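Local coordinates for protein dihydropteroate synthase (Xanthomonas albilineans, PDB 6Q62) that probably condenses para-aminobenzoate with 6-hydroxymethyl-7,8-dihydropterin diphosphate to give 7,8-dihydropteroate, a step of folate biosynthesis, at residues R82-P85 with V86-L90; E172-F175 with A176-A180; T273-Q276 with A277-V281. All blocks are in the same frame, centred on the assembly; numbering follows the deposited sequence.

Interaction 1 of 3, residues R82-P85 with V86-L90; sequences RVIP and VIERL
A proline-kinked turn of helix 76-93, one of the outer helices of this TIM barrel, brings P85 and R89 together around a single carbonyl. P85 O receives the backbone N-H of R89 at 3.0 Å and, more weakly, NH1 of the same residue at 3.4 Å, the oxygen lying at the guanidinium edge in its plane. The R89 chain, bent at chi2 (147°), curls back past the turn, which also brings NH1 to 3.4 Å from P85 CB. The ring nitrogen of P85 has no hydrogen to give the turn before, and the kink shows this. R82 O is buried without a polar partner, and V86 CG2 presses against it at 3.3 Å. Regular helical bonds resume with I87 N to V83 O and E88 N to I84 O, both 2.9 Å. Toward the barrel, V86 and I87 pack on I62 of strand 59-63, while V83 and I84 meet helix 105-114 and P85 meets V42 of helix 41-54. R82 turns its polar end to E78 in a salt bridge. On the outer flank the E88 carboxylate reaches back across I84, with OE2 3.6 Å from I84 CG2.

Interaction 2 of 3, residues E172-F175 with A176-A180; sequences ERIF and AAEMA
F175 and M179, one turn apart near the C-terminal end of helix 162-179, form a Met-aromatic contact on an outer helix of the TIM barrel. With CG of F175 anti to the backbone N (chi1 -180°), the ring is sent along the flank of M179, and the phenyl and the methionine run alongside one another. The first component of the contact is CH-pi. M179 CG lies over one face, displaced toward the rim, 3.9 Å from the centroid of the F175 ring. The sulfur, placed by a bend at chi2 of the methionine (-43°), stands farther off, with SD 4.6 Å from that centroid and approaching obliquely.

Cation and alkyl groups meet on another side of the helix. The R173 chain folds back at chi2 and chi3 until A176 CB lies over one face of its guanidinium, and R173 NH2 is 3.5 Å from that methyl carbon. R173 NE donates to A124 O, which limits how the group can turn, while the methyl covers part of one face.

Backbone hydrogen bonds set the spacing for all these pairs. A176 N, A177 N and E178 N each donate to the carbonyl four residues earlier, and M179 N closes on F175 O at 2.8 Å, nearly along the C=O axis.

Apolar packing supplies the inward side. I174 rests on L187 and I189 of strand 187-190, and A177 shares L187, placing this turn against the parallel strands. At the flank of that buried surface E178 follows the course of I174, the glutamate extended beyond CG, and E178 OE1 comes 3.7 Å from I174 CG2.

Interaction 3 of 3, residues T273-Q276 with A277-V281; sequences TVWQ and AVQAV
W275 O takes the backbone N-H of Q279 at 2.8 Å in a nearly straight bond, and the side chains of the same two residues continue the pairing. The indole, with CG anti to the backbone N, leaves the helix in the same direction as the glutamine that flanks it. Q279 runs along the NE1-CE2-CZ2 border, where both rings of the indole meet the edge: its CG is 3.8 Å from W275 NE1, and its amide NE2 is 3.6 Å from W275 CZ2. Amide and indole planes are 36° apart, which makes this a tilted covering of the rim and not a flat stack, with OE1 above the face toward its edge.

The other polar exchange uses a water. Q276 and Q279 have their amide planes 68° apart, and Q276 NE2 and Q279 OE1 remain 4.0 Å from each other. A water spans the gap, donating to Q279 OE1 at 2.8 Å and accepting from Q276 NE2 at 3.1 Å. The bridge relates the two amides through one water, and would limit their rotation while it is in place.

Along the backbone, A277 N pairs with T273 O, and V278 N with V274 O at a longer 3.2 Å. The bond of A280 N to Q276 O, 3.0 Å, is more bent than these, its angle at the hydrogen being 136°.

Two faces of the turn are covered by different parts of the assembly. W275 packs on L250, A253 and Q254 of helix 242-254 and on P20, whereas T273, V274 and V278 meet L232, G244 and R255 of the second subunit. Such a double role, one face on a neighbouring barrel helix and another in the dimer interface, belongs to the last helix of this TIM-barrel synthase, helix 265-279.

Read from the N terminus, the three contacts come in series, and none nests in or crosses another. Each is local, between neighbouring turns of one helix, and encloses no loop. Interaction 1 lies on helix 76-93, which leads from strand 59-63 to strand 98-101. Interaction 2 lies near the end of helix 162-179, between strands 141-144 and 187-190; each is the helix of a beta-alpha-beta crossover of the barrel. Interaction 3, after strand 259-262, sits on the final helix and joins the barrel to the second subunit. Their centres are 29 to 36 Å apart, marking three separate sectors around the parallel strands whose pterin pocket holds 6-chloroguanine.

Interaction 1 of 3, residues R82-P85 with V86-L90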
ATOM      1  N   ARG A  82      24.650  21.204  10.586  1.00 12.33           N
ATOM      2  CA  ARG A  82      23.293  20.759  10.293  1.00 11.28           C
ATOM      3  C   ARG A  82      22.782  19.724  11.273  1.00 12.94           C
ATOM      4  O   ARG A  82      21.723  19.922  11.841  1.00 13.21           O
ATOM      5  CB  ARG A  82      23.234  20.169   8.888  1.00  9.79           C
ATOM      6  CG  ARG A  82      23.468  21.221   7.813  1.00  9.55           C
ATOM      7  CD  ARG A  82      23.716  20.563   6.479  1.00 13.28           C
ATOM      8  NE  ARG A  82      23.954  21.585   5.454  1.00 14.51           N
ATOM      9  CZ  ARG A  82      24.003  21.340   4.148  1.00 26.66           C
ATOM     10  NH1 ARG A  82      23.785  20.114   3.686  1.00 20.39           N
ATOM     11  NH2 ARG A  82      24.229  22.325   3.292  1.00 24.05           N
ATOM     12  N   VAL A  83      23.504  18.588  11.441  1.00 10.23           N
ATOM     13  CA  VAL A  83      22.943  17.460  12.188  1.00  9.36           C
ATOM     14  C   VAL A  83      23.037  17.620  13.700  1.00 12.34           C
ATOM     15  O   VAL A  83      22.121  17.166  14.380  1.00 11.25           O
ATOM     16  CB  VAL A  83      23.460  16.063  11.729  1.00 14.15           C
ATOM     17  CG1 VAL A  83      23.208  15.860  10.238  1.00 14.39           C
ATOM     18  CG2 VAL A  83      24.947  15.824  12.049  1.00 14.30           C
ATOM     19  N   ILE A  84      24.115  18.221  14.244  1.00  8.20           N
ATOM     20  CA  ILE A  84      24.237  18.240  15.723  1.00  9.12           C
ATOM     21  C   ILE A  84      23.117  19.017  16.413  1.00 12.32           C
ATOM     22  O   ILE A  84      22.524  18.472  17.351  1.00 13.97           O
ATOM     23  CB  ILE A  84      25.653  18.698  16.186  1.00 12.07           C
ATOM     24  CG1 ILE A  84      26.755  17.796  15.577  1.00 13.02           C
ATOM     25  CG2 ILE A  84      25.741  18.813  17.745  1.00 14.24           C
ATOM     26  CD1 ILE A  84      26.598  16.279  15.878  1.00 16.37           C
ATOM     27  N   PRO A  85      22.759  20.258  16.000  1.00 11.81           N
ATOM     28  CA  PRO A  85      21.675  20.962  16.714  1.00 11.92           C
ATOM     29  C   PRO A  85      20.337  20.214  16.581  1.00 13.20           C
ATOM     30  O   PRO A  85      19.532  20.219  17.509  1.00 13.70           O
ATOM     31  CB  PRO A  85      21.641  22.339  16.053  1.00 13.23           C
ATOM     32  CG  PRO A  85      22.912  22.463  15.312  1.00 17.82           C
ATOM     33  CD  PRO A  85      23.329  21.095  14.926  1.00 13.75           C
ATOM     34  N   VAL A  86      20.110  19.535  15.437  1.00  9.84           N
ATOM     35  CA  VAL A  86      18.877  18.757  15.223  1.00  8.86           C
ATOM     36  C   VAL A  86      18.817  17.554  16.169  1.00 12.05           C
ATOM     37  O   VAL A  86      17.790  17.333  16.812  1.00 13.26           O
ATOM     38  CB  VAL A  86      18.714  18.346  13.738  1.00 11.67           C
ATOM     39  CG1 VAL A  86      17.504  17.414  13.527  1.00 12.37           C
ATOM     40  CG2 VAL A  86      18.573  19.602  12.885  1.00 11.08           C
ATOM     41  N   ILE A  87      19.937  16.815  16.289  1.00  9.40           N
ATOM     42  CA  ILE A  87      19.996  15.679  17.219  1.00 10.12           C
ATOM     43  C   ILE A  87      19.786  16.181  18.668  1.00 12.82           C
ATOM     44  O   ILE A  87      19.014  15.577  19.408  1.00 12.45           O
ATOM     45  CB  ILE A  87      21.340  14.917  17.070  1.00 11.73           C
ATOM     46  CG1 ILE A  87      21.390  14.220  15.696  1.00 12.19           C
ATOM     47  CG2 ILE A  87      21.534  13.892  18.206  1.00 11.33           C
ATOM     48  CD1 ILE A  87      22.753  13.817  15.244  1.00 14.99           C
ATOM     49  N   GLU A  88      20.454  17.288  19.057  1.00 11.35           N
ATOM     50  CA  GLU A  88      20.338  17.806  20.440  1.00 12.60           C
ATOM     51  C   GLU A  88      18.878  18.148  20.774  1.00 18.54           C
ATOM     52  O   GLU A  88      18.373  17.791  21.840  1.00 20.54           O
ATOM     53  CB  GLU A  88      21.243  19.039  20.644  1.00 13.80           C
ATOM     54  CG  GLU A  88      22.726  18.687  20.603  1.00 18.10           C
ATOM     55  CD  GLU A  88      23.699  19.844  20.690  1.00 37.97           C
ATOM     56  OE1 GLU A  88      23.324  20.969  20.298  1.00 35.02           O
ATOM     57  OE2 GLU A  88      24.852  19.619  21.122  1.00 33.74           O
ATOM     58  N   ARG A  89      18.181  18.778  19.828  1.00 15.45           N
ATOM     59  CA  ARG A  89      16.777  19.151  20.038  1.00 14.79           C
ATOM     60  C   ARG A  89      15.847  17.943  20.012  1.00 18.64           C
ATOM     61  O   ARG A  89      14.985  17.823  20.884  1.00 18.42           O
ATOM     62  CB  ARG A  89      16.345  20.216  19.026  1.00 13.95           C
ATOM     63  CG  ARG A  89      16.867  21.608  19.377  1.00 19.85           C
ATOM     64  CD  ARG A  89      17.155  22.435  18.138  1.00 27.72           C
ATOM     65  NE  ARG A  89      17.559  23.817  18.458  1.00 29.90           N
ATOM     66  CZ  ARG A  89      18.802  24.210  18.736  1.00 44.15           C
ATOM     67  NH1 ARG A  89      19.799  23.337  18.737  1.00 28.84           N
ATOM     68  NH2 ARG A  89      19.055  25.479  19.018  1.00 41.80           N
ATOM     69  N   LEU A  90      16.028  17.028  19.038  1.00 12.87           N
ATOM     70  CA  LEU A  90      15.175  15.838  18.953  1.00 12.89           C
ATOM     71  C   LEU A  90      15.375  14.849  20.113  1.00 17.23           C
ATOM     72  O   LEU A  90      14.406  14.225  20.535  1.00 18.24           O
ATOM     73  CB  LEU A  90      15.308  15.125  17.585  1.00 12.02           C
ATOM     74  CG  LEU A  90      14.696  15.848  16.378  1.00 14.75           C
ATOM     75  CD1 LEU A  90      15.021  15.109  15.095  1.00 13.75           C
ATOM     76  CD2 LEU A  90      13.151  16.018  16.512  1.00 16.39           C
TER

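Interaction 2 of 3, residues E172-F175 with A176-A180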
ATOM      1  N   GLU A 172      30.962  -9.554   3.324  1.00 14.51           N
ATOM      2  CA  GLU A 172      32.293  -8.921   3.504  1.00 15.06           C
ATOM      3  C   GLU A 172      32.271  -7.791   4.540  1.00 14.77           C
ATOM      4  O   GLU A 172      33.151  -7.728   5.389  1.00 16.65           O
ATOM      5  CB  GLU A 172      32.804  -8.366   2.178  1.00 16.18           C
ATOM      6  CG  GLU A 172      33.258  -9.459   1.229  1.00 30.52           C
ATOM      7  CD  GLU A 172      33.455  -9.067  -0.222  1.00 52.33           C
ATOM      8  OE1 GLU A 172      33.254  -7.880  -0.570  1.00 35.48           O
ATOM      9  OE2 GLU A 172      33.799  -9.969  -1.020  1.00 54.22           O
ATOM     10  N   ARG A 173      31.238  -6.930   4.504  1.00 11.51           N
ATOM     11  CA  ARG A 173      31.166  -5.821   5.459  1.00 10.58           C
ATOM     12  C   ARG A 173      30.779  -6.282   6.858  1.00 13.42           C
ATOM     13  O   ARG A 173      31.298  -5.728   7.826  1.00 13.41           O
ATOM     14  CB  ARG A 173      30.249  -4.691   4.957  1.00  8.09           C
ATOM     15  CG  ARG A 173      30.657  -4.104   3.607  1.00 12.45           C
ATOM     16  CD  ARG A 173      32.144  -3.701   3.536  1.00 14.21           C
ATOM     17  NE  ARG A 173      32.514  -2.756   4.608  1.00 12.31           N
ATOM     18  CZ  ARG A 173      33.758  -2.598   5.055  1.00 23.05           C
ATOM     19  NH1 ARG A 173      34.018  -1.714   6.010  1.00 14.42           N
ATOM     20  NH2 ARG A 173      34.750  -3.315   4.542  1.00 14.81           N
ATOM     21  N   ILE A 174      29.906  -7.308   6.977  1.00 11.28           N
ATOM     22  CA  ILE A 174      29.560  -7.867   8.301  1.00 10.30           C
ATOM     23  C   ILE A 174      30.877  -8.404   8.918  1.00 14.70           C
ATOM     24  O   ILE A 174      31.148  -8.164  10.087  1.00 13.61           O
ATOM     25  CB  ILE A 174      28.495  -9.025   8.192  1.00 12.41           C
ATOM     26  CG1 ILE A 174      27.090  -8.437   7.819  1.00 12.00           C
ATOM     27  CG2 ILE A 174      28.388  -9.830   9.530  1.00 14.57           C
ATOM     28  CD1 ILE A 174      26.109  -9.513   7.269  1.00 12.69           C
ATOM     29  N   PHE A 175      31.651  -9.153   8.128  1.00 15.89           N
ATOM     30  CA  PHE A 175      32.922  -9.755   8.551  1.00 16.67           C
ATOM     31  C   PHE A 175      33.917  -8.669   8.983  1.00 17.93           C
ATOM     32  O   PHE A 175      34.471  -8.783  10.074  1.00 17.07           O
ATOM     33  CB  PHE A 175      33.459 -10.666   7.434  1.00 19.97           C
ATOM     34  CG  PHE A 175      34.764 -11.358   7.730  1.00 23.67           C
ATOM     35  CD1 PHE A 175      34.800 -12.507   8.512  1.00 28.54           C
ATOM     36  CD2 PHE A 175      35.964 -10.834   7.268  1.00 27.73           C
ATOM     37  CE1 PHE A 175      36.017 -13.129   8.809  1.00 30.07           C
ATOM     38  CE2 PHE A 175      37.179 -11.467   7.549  1.00 31.34           C
ATOM     39  CZ  PHE A 175      37.192 -12.624   8.298  1.00 29.73           C
ATOM     40  N   ALA A 176      34.104  -7.614   8.165  1.00 13.90           N
ATOM     41  CA  ALA A 176      34.965  -6.462   8.478  1.00 13.65           C
ATOM     42  C   ALA A 176      34.551  -5.809   9.790  1.00 15.70           C
ATOM     43  O   ALA A 176      35.402  -5.509  10.626  1.00 15.54           O
ATOM     44  CB  ALA A 176      34.901  -5.456   7.352  1.00 13.67           C
ATOM     45  N   ALA A 177      33.231  -5.622   9.995  1.00 12.28           N
ATOM     46  CA  ALA A 177      32.731  -5.046  11.247  1.00 11.03           C
ATOM     47  C   ALA A 177      32.997  -5.954  12.438  1.00 12.30           C
ATOM     48  O   ALA A 177      33.463  -5.480  13.478  1.00 13.61           O
ATOM     49  CB  ALA A 177      31.240  -4.734  11.124  1.00 11.63           C
ATOM     50  N   GLU A 178      32.710  -7.266  12.309  1.00 11.78           N
ATOM     51  CA  GLU A 178      32.965  -8.221  13.416  1.00 12.77           C
ATOM     52  C   GLU A 178      34.451  -8.285  13.777  1.00 17.01           C
ATOM     53  O   GLU A 178      34.800  -8.269  14.965  1.00 14.47           O
ATOM     54  CB  GLU A 178      32.460  -9.617  13.056  1.00 13.75           C
ATOM     55  CG  GLU A 178      30.942  -9.709  13.141  1.00 17.00           C
ATOM     56  CD  GLU A 178      30.510 -11.157  13.145  1.00 35.34           C
ATOM     57  OE1 GLU A 178      30.266 -11.705  12.048  1.00 24.19           O
ATOM     58  OE2 GLU A 178      30.483 -11.760  14.241  1.00 27.91           O
ATOM     59  N   MET A 179      35.314  -8.326  12.751  1.00 15.73           N
ATOM     60  CA  MET A 179      36.767  -8.363  12.950  1.00 17.08           C
ATOM     61  C   MET A 179      37.315  -7.087  13.611  1.00 17.70           C
ATOM     62  O   MET A 179      38.329  -7.172  14.292  1.00 17.46           O
ATOM     63  CB  MET A 179      37.514  -8.659  11.638  1.00 20.99           C
ATOM     64  CG  MET A 179      37.386 -10.097  11.140  1.00 28.20           C
ATOM     65  SD  MET A 179      37.538 -11.416  12.365  1.00 35.50           S
ATOM     66  CE  MET A 179      39.265 -11.224  12.830  1.00 32.82           C
ATOM     67  N   ALA A 180      36.629  -5.926  13.456  1.00 12.49           N
ATOM     68  CA  ALA A 180      36.990  -4.654  14.080  1.00 12.46           C
ATOM     69  C   ALA A 180      36.495  -4.587  15.537  1.00 16.93           C
ATOM     70  O   ALA A 180      36.753  -3.611  16.229  1.00 17.45           O
ATOM     71  CB  ALA A 180      36.419  -3.484  13.284  1.00 13.09           C
TER

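Interaction 3 of 3, residues T273-Q276 with A277-V281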
ATOM      1  N   THR A 273       0.056  -1.726   9.575  1.00  9.35           N
ATOM      2  CA  THR A 273      -0.930  -2.069  10.613  1.00  9.65           C
ATOM      3  C   THR A 273      -1.994  -3.020  10.040  1.00 11.56           C
ATOM      4  O   THR A 273      -2.311  -4.036  10.679  1.00 11.75           O
ATOM      5  CB  THR A 273      -1.535  -0.793  11.225  1.00 13.60           C
ATOM      6  OG1 THR A 273      -0.469  -0.052  11.830  1.00 16.08           O
ATOM      7  CG2 THR A 273      -2.604  -1.089  12.279  1.00 12.87           C
ATOM      8  N   VAL A 274      -2.499  -2.732   8.807  1.00  7.80           N
ATOM      9  CA  VAL A 274      -3.496  -3.588   8.162  1.00  7.96           C
ATOM     10  C   VAL A 274      -2.881  -4.958   7.933  1.00 12.33           C
ATOM     11  O   VAL A 274      -3.488  -5.980   8.258  1.00 12.04           O
ATOM     12  CB  VAL A 274      -4.038  -2.961   6.843  1.00 10.39           C
ATOM     13  CG1 VAL A 274      -4.982  -3.945   6.132  1.00  9.15           C
ATOM     14  CG2 VAL A 274      -4.756  -1.640   7.132  1.00  9.54           C
ATOM     15  N   TRP A 275      -1.643  -4.984   7.385  1.00 11.69           N
ATOM     16  CA  TRP A 275      -0.950  -6.230   7.127  1.00 12.32           C
ATOM     17  C   TRP A 275      -0.728  -7.034   8.413  1.00 13.59           C
ATOM     18  O   TRP A 275      -0.989  -8.231   8.404  1.00 13.02           O
ATOM     19  CB  TRP A 275       0.359  -5.984   6.377  1.00 11.89           C
ATOM     20  CG  TRP A 275       1.223  -7.213   6.267  1.00 13.89           C
ATOM     21  CD1 TRP A 275       0.930  -8.381   5.623  1.00 17.36           C
ATOM     22  CD2 TRP A 275       2.536  -7.368   6.807  1.00 15.55           C
ATOM     23  NE1 TRP A 275       1.981  -9.269   5.754  1.00 17.79           N
ATOM     24  CE2 TRP A 275       2.989  -8.661   6.459  1.00 19.23           C
ATOM     25  CE3 TRP A 275       3.373  -6.538   7.546  1.00 17.83           C
ATOM     26  CZ2 TRP A 275       4.247  -9.144   6.842  1.00 19.49           C
ATOM     27  CZ3 TRP A 275       4.621  -7.015   7.920  1.00 19.92           C
ATOM     28  CH2 TRP A 275       5.045  -8.304   7.567  1.00 20.59           C
ATOM     29  N   GLN A 276      -0.308  -6.363   9.512  1.00 12.40           N
ATOM     30  CA  GLN A 276      -0.098  -7.041  10.795  1.00 12.23           C
ATOM     31  C   GLN A 276      -1.391  -7.749  11.237  1.00 14.01           C
ATOM     32  O   GLN A 276      -1.318  -8.880  11.698  1.00 13.23           O
ATOM     33  CB  GLN A 276       0.358  -6.060  11.881  1.00 14.09           C
ATOM     34  CG  GLN A 276       1.856  -5.813  11.925  1.00 32.31           C
ATOM     35  CD  GLN A 276       2.671  -7.013  12.360  1.00 48.76           C
ATOM     36  OE1 GLN A 276       2.521  -7.534  13.471  1.00 45.61           O
ATOM     37  NE2 GLN A 276       3.561  -7.466  11.491  1.00 38.81           N
ATOM     38  N   ALA A 277      -2.549  -7.068  11.140  1.00 11.32           N
ATOM     39  CA  ALA A 277      -3.856  -7.650  11.547  1.00 11.19           C
ATOM     40  C   ALA A 277      -4.150  -8.920  10.760  1.00 13.31           C
ATOM     41  O   ALA A 277      -4.577  -9.917  11.322  1.00 11.56           O
ATOM     42  CB  ALA A 277      -4.976  -6.644  11.345  1.00 11.90           C
ATOM     43  N   VAL A 278      -3.894  -8.895   9.450  1.00 11.13           N
ATOM     44  CA  VAL A 278      -4.132 -10.017   8.554  1.00 11.25           C
ATOM     45  C   VAL A 278      -3.160 -11.159   8.836  1.00 15.01           C
ATOM     46  O   VAL A 278      -3.586 -12.306   8.950  1.00 15.34           O
ATOM     47  CB  VAL A 278      -4.076  -9.529   7.081  1.00 15.66           C
ATOM     48  CG1 VAL A 278      -4.033 -10.688   6.092  1.00 16.82           C
ATOM     49  CG2 VAL A 278      -5.238  -8.590   6.784  1.00 15.39           C
ATOM     50  N   GLN A 279      -1.864 -10.842   8.975  1.00 13.39           N
ATOM     51  CA  GLN A 279      -0.814 -11.837   9.228  1.00 14.57           C
ATOM     52  C   GLN A 279      -1.012 -12.528  10.581  1.00 20.26           C
ATOM     53  O   GLN A 279      -0.597 -13.670  10.735  1.00 24.26           O
ATOM     54  CB  GLN A 279       0.575 -11.158   9.158  1.00 16.89           C
ATOM     55  CG  GLN A 279       1.634 -11.990   8.451  1.00 41.12           C
ATOM     56  CD  GLN A 279       3.013 -11.793   9.037  1.00 63.18           C
ATOM     57  OE1 GLN A 279       3.207 -11.145  10.077  1.00 61.59           O
ATOM     58  NE2 GLN A 279       4.010 -12.366   8.381  1.00 49.66           N
ATOM     59  N   ALA A 280      -1.662 -11.850  11.541  1.00 14.61           N
ATOM     60  CA  ALA A 280      -1.932 -12.365  12.894  1.00 15.24           C
ATOM     61  C   ALA A 280      -3.007 -13.467  12.927  1.00 23.75           C
ATOM     62  O   ALA A 280      -3.200 -14.083  13.976  1.00 25.58           O
ATOM     63  CB  ALA A 280      -2.355 -11.234  13.808  1.00 15.40           C
ATOM     64  N   VAL A 281      -3.743 -13.678  11.812  1.00 19.88           N
ATOM     65  CA  VAL A 281      -4.784 -14.693  11.763  1.00 20.09           C
ATOM     66  C   VAL A 281      -4.159 -16.081  11.582  1.00 28.30           C
ATOM     67  O   VAL A 281      -3.452 -16.304  10.587  1.00 28.56           O
ATOM     68  CB  VAL A 281      -5.879 -14.376  10.717  1.00 22.39           C
ATOM     69  CG1 VAL A 281      -6.877 -15.527  10.571  1.00 22.12           C
ATOM     70  CG2 VAL A 281      -6.607 -13.088  11.072  1.00 22.00           C
TER
HETATM   71  O   HOH W   1       5.455  -9.832  11.038  1.00 48.69           O